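Side-chain contacts in D-alanyl-D-alanine carboxypeptidase (Vibrio cholerae, PDB 5TR7), which probably removes the C-terminal D-alanine from peptidoglycan precursors as a serine-type, penicillin-binding carboxypeptidase of the S11 family: residues Met14-Gly19 / Ala159-Val164; Thr41-Gly46 / Asn122-Ser127; Asp28-Pro33 / Met130-Phe135. All blocks are in the same frame, centred on the assembly; numbering follows the deposited sequence.

Interaction 1: Met14-Gly19 / Ala159-Val164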
ATOM      1  N   MET A  14       5.475  -4.831  14.002  1.00 54.51           N
ATOM      2  CA  MET A  14       5.192  -3.752  14.926  1.00 54.88           C
ATOM      3  C   MET A  14       3.868  -3.888  15.601  1.00 49.79           C
ATOM      4  O   MET A  14       2.878  -4.258  14.977  1.00 59.63           O
ATOM      5  CB  MET A  14       5.220  -2.441  14.133  1.00 52.81           C
ATOM      6  CG  MET A  14       4.782  -1.198  14.879  1.00 68.13           C
ATOM      7  SD  MET A  14       4.749   0.258  13.827  1.00 64.92           S
ATOM      8  CE  MET A  14       6.492   0.647  13.781  1.00 68.05           C
ATOM      9  N   ASP A  15       3.866  -3.605  16.889  1.00 53.28           N
ATOM     10  CA  ASP A  15       2.620  -3.541  17.654  1.00 58.99           C
ATOM     11  C   ASP A  15       1.915  -2.233  17.223  1.00 56.30           C
ATOM     12  O   ASP A  15       2.477  -1.163  17.363  1.00 53.87           O
ATOM     13  CB  ASP A  15       2.927  -3.508  19.162  1.00 59.95           C
ATOM     14  CG  ASP A  15       1.756  -3.034  19.995  1.00 62.62           C
ATOM     15  OD1 ASP A  15       0.586  -3.336  19.692  1.00 54.86           O
ATOM     16  OD2 ASP A  15       2.022  -2.304  20.954  1.00 67.89           O
ATOM     17  N   TYR A  16       0.696  -2.337  16.713  1.00 54.85           N
ATOM     18  CA  TYR A  16      -0.044  -1.196  16.254  1.00 46.72           C
ATOM     19  C   TYR A  16      -0.300  -0.214  17.355  1.00 51.65           C
ATOM     20  O   TYR A  16      -0.270   0.972  17.098  1.00 55.74           O
ATOM     21  CB  TYR A  16      -1.419  -1.570  15.629  1.00 51.03           C
ATOM     22  CG  TYR A  16      -2.313  -0.368  15.386  1.00 51.51           C
ATOM     23  CD1 TYR A  16      -2.261   0.332  14.174  1.00 53.98           C
ATOM     24  CD2 TYR A  16      -3.211   0.075  16.349  1.00 54.29           C
ATOM     25  CE1 TYR A  16      -3.043   1.440  13.974  1.00 49.23           C
ATOM     26  CE2 TYR A  16      -4.028   1.182  16.124  1.00 54.26           C
ATOM     27  CZ  TYR A  16      -3.924   1.857  14.932  1.00 51.27           C
ATOM     28  OH  TYR A  16      -4.681   3.005  14.674  1.00 52.96           O
ATOM     29  N   HIS A  17      -0.613  -0.681  18.563  1.00 51.49           N
ATOM     30  CA  HIS A  17      -0.965   0.227  19.658  1.00 58.75           C
ATOM     31  C   HIS A  17       0.162   1.177  20.103  1.00 62.07           C
ATOM     32  O   HIS A  17       0.013   2.386  20.034  1.00 60.23           O
ATOM     33  CB  HIS A  17      -1.526  -0.534  20.871  1.00 60.81           C
ATOM     34  CG  HIS A  17      -2.680  -1.436  20.528  1.00 65.23           C
ATOM     35  ND1 HIS A  17      -3.777  -1.000  19.796  1.00 64.64           N
ATOM     36  CD2 HIS A  17      -2.925  -2.738  20.822  1.00 68.52           C
ATOM     37  CE1 HIS A  17      -4.617  -2.012  19.611  1.00 61.28           C
ATOM     38  NE2 HIS A  17      -4.119  -3.076  20.212  1.00 68.61           N
ATOM     39  N   SER A  18       1.280   0.617  20.522  1.00 63.23           N
ATOM     40  CA  SER A  18       2.407   1.401  21.027  1.00 62.80           C
ATOM     41  C   SER A  18       3.391   1.782  19.972  1.00 55.81           C
ATOM     42  O   SER A  18       4.177   2.673  20.188  1.00 62.85           O
ATOM     43  CB  SER A  18       3.201   0.577  22.032  1.00 58.44           C
ATOM     44  OG  SER A  18       3.821  -0.521  21.364  1.00 65.06           O
ATOM     45  N   GLY A  19       3.386   1.094  18.850  1.00 56.36           N
ATOM     46  CA  GLY A  19       4.389   1.343  17.797  1.00 52.58           C
ATOM     47  C   GLY A  19       5.705   0.643  18.053  1.00 55.45           C
ATOM     48  O   GLY A  19       6.683   0.817  17.320  1.00 61.93           O
ATOM     49  N   ALA A 159      -0.354   4.249  10.017  1.00 55.94           N
ATOM     50  CA  ALA A 159      -1.028   5.549   9.815  1.00 59.27           C
ATOM     51  C   ALA A 159      -2.294   5.437   8.999  1.00 55.83           C
ATOM     52  O   ALA A 159      -3.231   6.221   9.207  1.00 54.41           O
ATOM     53  CB  ALA A 159      -0.084   6.532   9.128  1.00 58.66           C
ATOM     54  N   LEU A 160      -2.296   4.516   8.038  1.00 49.78           N
ATOM     55  CA  LEU A 160      -3.493   4.303   7.242  1.00 56.05           C
ATOM     56  C   LEU A 160      -4.651   3.855   8.125  1.00 50.62           C
ATOM     57  O   LEU A 160      -5.772   4.346   8.023  1.00 52.07           O
ATOM     58  CB  LEU A 160      -3.298   3.242   6.151  1.00 49.59           C
ATOM     59  CG  LEU A 160      -2.663   3.600   4.830  1.00 51.05           C
ATOM     60  CD1 LEU A 160      -2.247   2.318   4.075  1.00 44.89           C
ATOM     61  CD2 LEU A 160      -3.550   4.528   4.010  1.00 55.78           C
ATOM     62  N   ILE A 161      -4.390   2.862   8.951  1.00 49.42           N
ATOM     63  CA  ILE A 161      -5.418   2.346   9.874  1.00 42.61           C
ATOM     64  C   ILE A 161      -5.776   3.383  10.892  1.00 48.23           C
ATOM     65  O   ILE A 161      -6.911   3.595  11.230  1.00 48.61           O
ATOM     66  CB  ILE A 161      -4.820   1.171  10.600  1.00 46.60           C
ATOM     67  CG1 ILE A 161      -4.487   0.060   9.603  1.00 44.94           C
ATOM     68  CG2 ILE A 161      -5.711   0.732  11.750  1.00 44.38           C
ATOM     69  CD1 ILE A 161      -3.625  -1.052  10.199  1.00 53.70           C
ATOM     70  N   ARG A 162      -4.784   4.102  11.369  1.00 51.06           N
ATOM     71  CA  ARG A 162      -5.041   5.090  12.424  1.00 50.77           C
ATOM     72  C   ARG A 162      -5.700   6.359  12.026  1.00 46.18           C
ATOM     73  O   ARG A 162      -6.528   6.884  12.792  1.00 49.77           O
ATOM     74  CB  ARG A 162      -3.679   5.498  13.048  1.00 50.87           C
ATOM     75  CG  ARG A 162      -3.733   6.408  14.245  1.00 53.39           C
ATOM     76  CD  ARG A 162      -2.693   7.503  14.028  1.00 64.53           C
ATOM     77  NE  ARG A 162      -1.340   7.062  14.052  1.00 61.71           N
ATOM     78  CZ  ARG A 162      -0.304   7.620  13.418  1.00 57.75           C
ATOM     79  NH1 ARG A 162      -0.351   8.579  12.502  1.00 59.82           N
ATOM     80  NH2 ARG A 162       0.859   7.091  13.616  1.00 72.13           N
ATOM     81  N   ASP A 163      -5.271   6.924  10.909  1.00 47.08           N
ATOM     82  CA  ASP A 163      -5.706   8.325  10.538  1.00 49.40           C
ATOM     83  C   ASP A 163      -6.754   8.364   9.463  1.00 48.73           C
ATOM     84  O   ASP A 163      -7.540   9.287   9.447  1.00 46.35           O
ATOM     85  CB  ASP A 163      -4.504   9.133  10.014  1.00 49.27           C
ATOM     86  CG  ASP A 163      -3.327   9.182  10.964  1.00 43.91           C
ATOM     87  OD1 ASP A 163      -3.561   9.141  12.159  1.00 54.36           O
ATOM     88  OD2 ASP A 163      -2.167   9.457  10.521  1.00 54.22           O
ATOM     89  N   VAL A 164      -6.765   7.369   8.558  1.00 44.37           N
ATOM     90  CA  VAL A 164      -7.775   7.318   7.452  1.00 49.14           C
ATOM     91  C   VAL A 164      -8.567   5.968   7.412  1.00 49.49           C
ATOM     92  O   VAL A 164      -8.493   5.200   6.430  1.00 44.59           O
ATOM     93  CB  VAL A 164      -7.139   7.680   6.128  1.00 47.19           C
ATOM     94  CG1 VAL A 164      -6.704   9.192   6.154  1.00 49.56           C
ATOM     95  CG2 VAL A 164      -5.966   6.787   5.814  1.00 43.70           C
TER
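Tyr16, one residue past strand 10-15, reaches across to Ile161 and Arg162 on the last turn of helix 150-163. Here the turn after a sheet strand packs on the end of a helix, within the penicillin-recognising fold that the enzyme shares with the serine beta-lactamases, where helices lie against a five-stranded antiparallel sheet. With CG of Tyr16 anti to the backbone N (chi1 169°), the ring projects from the strand end toward the helix, and it crosses the two helix side chains at a slant. Ring atom CE1 comes 3.5 Å from CG2 of Ile161, while CB of the same isoleucine is 3.8 Å from CE1; the CG2 branch and CB thus meet one corner of the ring, CE1 and CZ. The phenolic oxygen reaches one residue further on, to 3.1 Å from CB of Arg162. The amide N of Arg162 is near this oxygen, but the angle is poor and the contact remains one of close packing. Tyrosine suits this place because its ring can cover isoleucine while its hydroxyl packs against CA and CB of Arg162 near the surface. The guanidinium of Arg162, its plane 39° from the Tyr16 ring, leads away from the contact: NH1 forms a salt bridge with OD2 of Asp163 at 2.8 Å, and one face lies over CA of Ala159. Arg222 of strand 221-230 touches both Tyr16 and Ile161, and Gln158 NE2 is hydrogen-bonded to Tyr16 O. Asp15 shapes the turn through an Asx motif: its OD2 accepts from Ser18 N at 3.0 Å and from Ser18 OG at 2.6 Å, both on the same face of the carboxylate.

Interaction 2: Thr41-Gly46 / Asn122-Ser127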
ATOM      1  N   THR A  41      -0.056   7.006  -1.636  1.00 54.79           N
ATOM      2  CA  THR A  41      -1.015   7.671  -2.522  1.00 54.83           C
ATOM      3  C   THR A  41      -2.413   7.616  -1.924  1.00 50.46           C
ATOM      4  O   THR A  41      -3.131   8.636  -1.859  1.00 52.72           O
ATOM      5  CB  THR A  41      -0.963   7.030  -3.909  1.00 56.40           C
ATOM      6  OG1 THR A  41       0.319   7.323  -4.499  1.00 57.21           O
ATOM      7  CG2 THR A  41      -2.057   7.551  -4.818  1.00 51.88           C
ATOM      8  N   SER A  42      -2.790   6.444  -1.442  1.00 53.01           N
ATOM      9  CA  SER A  42      -4.124   6.285  -0.851  1.00 49.15           C
ATOM     10  C   SER A  42      -4.187   7.065   0.471  1.00 58.33           C
ATOM     11  O   SER A  42      -5.272   7.478   0.872  1.00 47.78           O
ATOM     12  CB  SER A  42      -4.497   4.845  -0.619  1.00 48.79           C
ATOM     13  OG  SER A  42      -3.903   4.397   0.579  1.00 62.74           O
ATOM     14  N   TYR A  43      -3.053   7.232   1.156  1.00 60.94           N
ATOM     15  CA  TYR A  43      -3.052   7.962   2.414  1.00 53.01           C
ATOM     16  C   TYR A  43      -3.412   9.413   2.115  1.00 57.05           C
ATOM     17  O   TYR A  43      -4.300   9.992   2.766  1.00 53.04           O
ATOM     18  CB  TYR A  43      -1.708   7.841   3.182  1.00 53.20           C
ATOM     19  CG  TYR A  43      -1.729   8.566   4.531  1.00 55.11           C
ATOM     20  CD1 TYR A  43      -1.437   9.906   4.604  1.00 48.73           C
ATOM     21  CD2 TYR A  43      -2.067   7.908   5.727  1.00 49.86           C
ATOM     22  CE1 TYR A  43      -1.546  10.598   5.800  1.00 54.11           C
ATOM     23  CE2 TYR A  43      -2.129   8.597   6.941  1.00 52.38           C
ATOM     24  CZ  TYR A  43      -1.881   9.942   6.980  1.00 50.98           C
ATOM     25  OH  TYR A  43      -1.961  10.621   8.155  1.00 55.98           O
ATOM     26  N   VAL A  44      -2.730  10.018   1.142  1.00 57.63           N
ATOM     27  CA  VAL A  44      -3.022  11.408   0.769  1.00 55.08           C
ATOM     28  C   VAL A  44      -4.474  11.556   0.300  1.00 54.31           C
ATOM     29  O   VAL A  44      -5.202  12.459   0.726  1.00 53.98           O
ATOM     30  CB  VAL A  44      -2.059  11.926  -0.335  1.00 57.00           C
ATOM     31  CG1 VAL A  44      -2.388  13.371  -0.707  1.00 55.87           C
ATOM     32  CG2 VAL A  44      -0.611  11.852   0.143  1.00 56.37           C
ATOM     33  N   ILE A  45      -4.920  10.624  -0.545  1.00 55.41           N
ATOM     34  CA  ILE A  45      -6.329  10.643  -1.001  1.00 54.15           C
ATOM     35  C   ILE A  45      -7.293  10.584   0.217  1.00 52.40           C
ATOM     36  O   ILE A  45      -8.265  11.295   0.293  1.00 51.47           O
ATOM     37  CB  ILE A  45      -6.593   9.488  -1.960  1.00 54.29           C
ATOM     38  CG1 ILE A  45      -5.828   9.719  -3.265  1.00 52.24           C
ATOM     39  CG2 ILE A  45      -8.082   9.291  -2.223  1.00 52.64           C
ATOM     40  CD1 ILE A  45      -5.788   8.432  -4.126  1.00 51.52           C
ATOM     41  N   GLY A  46      -6.975   9.770   1.196  1.00 51.95           N
ATOM     42  CA  GLY A  46      -7.817   9.605   2.401  1.00 50.05           C
ATOM     43  C   GLY A  46      -7.897  10.916   3.172  1.00 52.68           C
ATOM     44  O   GLY A  46      -8.981  11.343   3.610  1.00 51.37           O
ATOM     45  N   ASN A 122       5.462  13.506  -0.034  1.00 62.61           N
ATOM     46  CA  ASN A 122       6.647  13.684   0.826  1.00 60.81           C
ATOM     47  C   ASN A 122       6.379  14.544   2.024  1.00 62.09           C
ATOM     48  O   ASN A 122       7.038  14.373   3.056  1.00 63.33           O
ATOM     49  CB  ASN A 122       7.844  14.252   0.026  1.00 66.61           C
ATOM     50  CG  ASN A 122       8.343  13.260  -1.039  1.00 76.02           C
ATOM     51  OD1 ASN A 122       8.588  12.065  -0.749  1.00 67.70           O
ATOM     52  ND2 ASN A 122       8.443  13.727  -2.293  1.00 74.74           N
ATOM     53  N   ALA A 123       5.493  15.518   1.922  1.00 63.50           N
ATOM     54  CA  ALA A 123       5.198  16.335   3.117  1.00 64.44           C
ATOM     55  C   ALA A 123       4.484  15.419   4.127  1.00 69.43           C
ATOM     56  O   ALA A 123       4.800  15.413   5.316  1.00 74.95           O
ATOM     57  CB  ALA A 123       4.330  17.535   2.787  1.00 71.64           C
ATOM     58  N   TRP A 124       3.565  14.579   3.656  1.00 68.12           N
ATOM     59  CA  TRP A 124       2.925  13.650   4.614  1.00 58.74           C
ATOM     60  C   TRP A 124       3.897  12.623   5.179  1.00 58.09           C
ATOM     61  O   TRP A 124       3.867  12.321   6.382  1.00 57.23           O
ATOM     62  CB  TRP A 124       1.719  12.953   4.054  1.00 56.50           C
ATOM     63  CG  TRP A 124       0.478  13.798   4.083  1.00 58.39           C
ATOM     64  CD1 TRP A 124      -0.107  14.420   3.026  1.00 57.58           C
ATOM     65  CD2 TRP A 124      -0.329  14.116   5.233  1.00 54.84           C
ATOM     66  NE1 TRP A 124      -1.193  15.115   3.442  1.00 57.32           N
ATOM     67  CE2 TRP A 124      -1.396  14.895   4.780  1.00 55.99           C
ATOM     68  CE3 TRP A 124      -0.258  13.804   6.602  1.00 58.07           C
ATOM     69  CZ2 TRP A 124      -2.383  15.414   5.655  1.00 55.27           C
ATOM     70  CZ3 TRP A 124      -1.261  14.302   7.465  1.00 56.85           C
ATOM     71  CH2 TRP A 124      -2.290  15.087   6.974  1.00 53.31           C
ATOM     72  N   ALA A 125       4.786  12.117   4.339  1.00 58.25           N
ATOM     73  CA  ALA A 125       5.766  11.124   4.775  1.00 63.88           C
ATOM     74  C   ALA A 125       6.600  11.723   5.905  1.00 68.09           C
ATOM     75  O   ALA A 125       6.859  11.100   6.950  1.00 65.52           O
ATOM     76  CB  ALA A 125       6.668  10.742   3.609  1.00 64.15           C
ATOM     77  N   SER A 126       6.962  12.978   5.724  1.00 61.94           N
ATOM     78  CA  SER A 126       7.750  13.630   6.751  1.00 64.28           C
ATOM     79  C   SER A 126       6.966  13.793   8.081  1.00 60.92           C
ATOM     80  O   SER A 126       7.458  13.480   9.149  1.00 60.44           O
ATOM     81  CB  SER A 126       8.184  14.985   6.247  1.00 63.00           C
ATOM     82  OG  SER A 126       8.973  15.518   7.191  1.00 64.95           O
ATOM     83  N   SER A 127       5.724  14.230   8.010  1.00 64.82           N
ATOM     84  CA  SER A 127       4.951  14.435   9.212  1.00 64.16           C
ATOM     85  C   SER A 127       4.600  13.100   9.883  1.00 63.20           C
ATOM     86  O   SER A 127       4.181  13.068  11.030  1.00 61.12           O
ATOM     87  CB  SER A 127       3.729  15.279   8.869  1.00 72.02           C
ATOM     88  OG  SER A 127       2.791  14.490   8.225  1.00100.83           O
TER
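Tyr43 of helix 37-50 turns its ring edge onto the indole of Trp124 from helix 114-127, making an offset edge-to-face pair. The planes stand at 67°, and the centroid of the tyrosine ring is 5.4 Å from that of the six-membered ring of the tryptophan. The leading atom is CE1 of Tyr43, which sits 3.5 Å from Trp124 CE3 and lies above the indole plane, displaced toward its rim. Beside it the phenolic OH passes 3.8 Å from CZ3 of Trp124. Val44, the next residue on the helix, covers the other end of the indole: its CG2 methyl is 3.9 Å from Trp124 CD1. A tryptophan is long enough to meet both neighbours at once, its benzene half taking the tyrosine and its pyrrole half the valine.

Tyr43 has CG anti to the backbone N (chi1 -178°), and its ring swings toward helix 114-127 although its CB does not start in that direction. In the next shell, Ala159 and Leu160 of helix 150-163 and Leu128 pack on Tyr43, whereas Phe117 and Leu120 pack on Val44. The tyrosine OH is hydrogen-bonded to Asp163 OD2 and to Gln47 NE2, so its buried polar end is satisfied and its tip is fixed in place. On the other helix, Ser127 OG donates to Trp124 O at 3.0 Å. The Tyr43 side chain is about 9 Å from that of Lys38, so the pair packs behind the helix that bears the predicted proton acceptor. Across the contact itself the binding is apolar: dispersion, helped by a ring C-H edge facing the electron-rich indole, joins the two helices.

Interaction 3: Asp28-Pro33 / Met130-Phe135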
ATOM      1  N   ASP A  28      15.842  -0.528   8.813  1.00 65.25           N
ATOM      2  CA  ASP A  28      16.092   0.809   8.333  1.00 68.33           C
ATOM      3  C   ASP A  28      16.954   0.818   7.085  1.00 74.95           C
ATOM      4  O   ASP A  28      17.492   1.873   6.730  1.00 68.87           O
ATOM      5  CB  ASP A  28      16.727   1.678   9.433  1.00 69.81           C
ATOM      6  CG  ASP A  28      15.812   1.880  10.602  1.00 69.77           C
ATOM      7  OD1 ASP A  28      14.618   2.170  10.417  1.00 74.12           O
ATOM      8  OD2 ASP A  28      16.279   1.726  11.743  1.00 79.25           O
ATOM      9  N   THR A  29      17.053  -0.304   6.370  1.00 69.82           N
ATOM     10  CA  THR A  29      17.870  -0.208   5.175  1.00 68.50           C
ATOM     11  C   THR A  29      16.984   0.017   3.915  1.00 69.22           C
ATOM     12  O   THR A  29      15.933  -0.618   3.692  1.00 81.62           O
ATOM     13  CB  THR A  29      18.951  -1.300   5.048  1.00 74.59           C
ATOM     14  OG1 THR A  29      18.372  -2.603   5.042  1.00 69.85           O
ATOM     15  CG2 THR A  29      20.033  -1.174   6.072  1.00 81.73           C
ATOM     16  N   LYS A  30      17.420   0.988   3.137  1.00 67.85           N
ATOM     17  CA  LYS A  30      16.754   1.456   1.931  1.00 72.79           C
ATOM     18  C   LYS A  30      16.560   0.448   0.848  1.00 74.10           C
ATOM     19  O   LYS A  30      17.442  -0.348   0.541  1.00 73.00           O
ATOM     20  CB  LYS A  30      17.405   2.743   1.366  1.00 72.77           C
ATOM     21  CG  LYS A  30      17.004   3.936   2.237  1.00 76.09           C
ATOM     22  CD  LYS A  30      17.714   5.226   1.886  1.00 85.04           C
ATOM     23  CE  LYS A  30      17.205   6.288   2.852  1.00 86.89           C
ATOM     24  NZ  LYS A  30      17.944   7.528   2.574  1.00 85.60           N
ATOM     25  N   LEU A  31      15.362   0.536   0.283  1.00 74.84           N
ATOM     26  CA  LEU A  31      14.842  -0.317  -0.755  1.00 70.86           C
ATOM     27  C   LEU A  31      13.956   0.508  -1.650  1.00 67.96           C
ATOM     28  O   LEU A  31      13.446   1.549  -1.267  1.00 70.85           O
ATOM     29  CB  LEU A  31      13.850  -1.304  -0.140  1.00 77.13           C
ATOM     30  CG  LEU A  31      14.360  -2.351   0.789  1.00 85.65           C
ATOM     31  CD1 LEU A  31      13.121  -2.908   1.490  1.00 85.45           C
ATOM     32  CD2 LEU A  31      15.160  -3.397   0.005  1.00 91.21           C
ATOM     33  N   SER A  32      13.625  -0.119  -2.761  1.00 68.92           N
ATOM     34  CA  SER A  32      12.761   0.425  -3.766  1.00 67.55           C
ATOM     35  C   SER A  32      11.389  -0.191  -3.353  1.00 61.41           C
ATOM     36  O   SER A  32      11.237  -1.386  -3.296  1.00 66.31           O
ATOM     37  CB  SER A  32      13.343  -0.044  -5.105  1.00 62.25           C
ATOM     38  OG  SER A  32      12.871   0.713  -6.174  1.00 71.80           O
ATOM     39  N   PRO A  33      10.408   0.635  -2.956  1.00 64.76           N
ATOM     40  CA  PRO A  33       9.126   0.106  -2.435  1.00 65.47           C
ATOM     41  C   PRO A  33       8.098  -0.321  -3.464  1.00 62.74           C
ATOM     42  O   PRO A  33       7.140  -1.062  -3.155  1.00 59.76           O
ATOM     43  CB  PRO A  33       8.575   1.276  -1.634  1.00 60.30           C
ATOM     44  CG  PRO A  33       9.071   2.471  -2.365  1.00 62.66           C
ATOM     45  CD  PRO A  33      10.456   2.094  -2.815  1.00 64.55           C
ATOM     46  N   MET A 130       8.550   9.149   8.588  1.00 57.20           N
ATOM     47  CA  MET A 130       9.192   8.298   7.586  1.00 60.31           C
ATOM     48  C   MET A 130      10.464   9.055   7.121  1.00 63.04           C
ATOM     49  O   MET A 130      10.580   9.457   5.977  1.00 58.42           O
ATOM     50  CB  MET A 130       8.226   8.043   6.426  1.00 59.19           C
ATOM     51  CG  MET A 130       6.907   7.401   6.901  1.00 57.49           C
ATOM     52  SD  MET A 130       5.719   7.287   5.591  1.00 62.91           S
ATOM     53  CE  MET A 130       6.476   6.209   4.375  1.00 52.85           C
ATOM     54  N   LYS A 131      11.440   9.147   7.993  1.00 68.01           N
ATOM     55  CA  LYS A 131      12.673   9.893   7.725  1.00 70.88           C
ATOM     56  C   LYS A 131      13.610   9.260   6.697  1.00 67.94           C
ATOM     57  O   LYS A 131      14.517   9.916   6.248  1.00 68.30           O
ATOM     58  CB  LYS A 131      13.388  10.105   9.048  1.00 76.76           C
ATOM     59  CG  LYS A 131      12.448  10.622  10.139  1.00 84.66           C
ATOM     60  CD  LYS A 131      13.219  11.138  11.330  1.00 91.17           C
ATOM     61  CE  LYS A 131      14.008  10.013  11.983  1.00 98.92           C
ATOM     62  NZ  LYS A 131      14.751  10.482  13.196  1.00109.99           N
ATOM     63  N   ASN A 132      13.367   8.003   6.306  1.00 68.90           N
ATOM     64  CA  ASN A 132      14.186   7.352   5.299  1.00 67.34           C
ATOM     65  C   ASN A 132      13.383   6.970   4.062  1.00 67.05           C
ATOM     66  O   ASN A 132      13.633   5.961   3.419  1.00 70.66           O
ATOM     67  CB  ASN A 132      14.870   6.141   5.916  1.00 68.83           C
ATOM     68  CG  ASN A 132      15.975   6.513   6.887  1.00 66.54           C
ATOM     69  OD1 ASN A 132      16.669   7.503   6.752  1.00 66.72           O
ATOM     70  ND2 ASN A 132      16.186   5.647   7.827  1.00 69.34           N
ATOM     71  N   SER A 133      12.431   7.815   3.719  1.00 64.54           N
ATOM     72  CA  SER A 133      11.605   7.598   2.563  1.00 63.77           C
ATOM     73  C   SER A 133      11.538   8.815   1.667  1.00 61.18           C
ATOM     74  O   SER A 133      11.570   9.930   2.152  1.00 63.72           O
ATOM     75  CB  SER A 133      10.184   7.230   3.014  1.00 59.07           C
ATOM     76  OG  SER A 133      10.188   6.026   3.792  1.00 61.73           O
ATOM     77  N   HIS A 134      11.488   8.601   0.365  1.00 60.02           N
ATOM     78  CA  HIS A 134      11.305   9.698  -0.557  1.00 67.53           C
ATOM     79  C   HIS A 134      10.583   9.179  -1.803  1.00 66.17           C
ATOM     80  O   HIS A 134      10.958   8.178  -2.372  1.00 68.73           O
ATOM     81  CB  HIS A 134      12.616  10.360  -0.941  1.00 69.89           C
ATOM     82  CG  HIS A 134      12.435  11.610  -1.735  1.00 65.10           C
ATOM     83  ND1 HIS A 134      12.550  11.655  -3.104  1.00 64.93           N
ATOM     84  CD2 HIS A 134      12.093  12.854  -1.342  1.00 67.90           C
ATOM     85  CE1 HIS A 134      12.295  12.883  -3.518  1.00 68.90           C
ATOM     86  NE2 HIS A 134      12.026  13.634  -2.466  1.00 70.76           N
ATOM     87  N   PHE A 135       9.559   9.888  -2.224  1.00 66.98           N
ATOM     88  CA  PHE A 135       8.796   9.509  -3.386  1.00 68.77           C
ATOM     89  C   PHE A 135       9.009  10.438  -4.580  1.00 71.28           C
ATOM     90  O   PHE A 135       9.215  11.656  -4.402  1.00 60.85           O
ATOM     91  CB  PHE A 135       7.324   9.434  -2.993  1.00 65.50           C
ATOM     92  CG  PHE A 135       7.075   8.520  -1.816  1.00 60.84           C
ATOM     93  CD1 PHE A 135       7.021   7.160  -1.973  1.00 59.25           C
ATOM     94  CD2 PHE A 135       6.950   9.035  -0.533  1.00 57.19           C
ATOM     95  CE1 PHE A 135       6.806   6.313  -0.886  1.00 61.03           C
ATOM     96  CE2 PHE A 135       6.695   8.228   0.537  1.00 60.21           C
ATOM     97  CZ  PHE A 135       6.619   6.848   0.382  1.00 59.36           C
TER
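Lys30 lies across Asn132 at about a right angle, joining two irregular loops of the penicillin-recognising fold: residues 28-33 lead from strand 21-25 toward helix 37-50, and the other loop, residues 130-135, comes after helix 114-127. The lysine starts well clear, with CB 5.4 Å from Asn132 O. With CG beside its own backbone N (chi1 -75°), the chain then turns toward the other loop, and CG comes 4.1 Å from Asn132 O. From there the chain is extended: CD draws back to 4.4 Å from Asn132 O, and CE then comes to 3.6 Å from the same oxygen. NZ runs on past the carbonyl, ending 4.7 Å from Asn132 O, too far for a hydrogen bond. A lysine fits such an exposed site because its methylenes can pack on the neighbouring loop while the ammonium continues beyond them.

Asn132 points its CB toward the lysine loop from the third position of a type I turn, Met130 to Ser133, a place that asparagine occupies readily. The closing bond from Ser133 N to Met130 O is weak, but Asp152 OD2 supports the turn by bonding to both Asn132 N and Ser133 OG. The chain before helix 150-163 binds both loops, through backbone bonds between Leu31 and Ser148 and between His134 and Tyr147, and Tyr147 also touches the side chain of Lys30. Between the side chains of the two loops the meeting is one of carbon on carbon, with Lys30 CE 3.9 Å from Asn132 CB.

In the fold
All three contacts lie within one carboxypeptidase domain and are nested along the chain: interaction 2 falls inside the loop closed by interaction 3, and interaction 3 inside that closed by interaction 1. Interactions 1 and 2 have centres 15 Å apart and meet where helix 150-163 packs on helix 37-50. Interactions 2 and 3, 14 Å apart, are joined where helix 114-127 runs into loop 130-135, with Asn122 OD1 accepting from Phe135 N. Interactions 1 and 3 do not touch; their nearest atoms are about 7 Å apart. Together the contacts tie sheet, helices and loops around helix 37-50, which begins two residues after the predicted nucleophile Ser35.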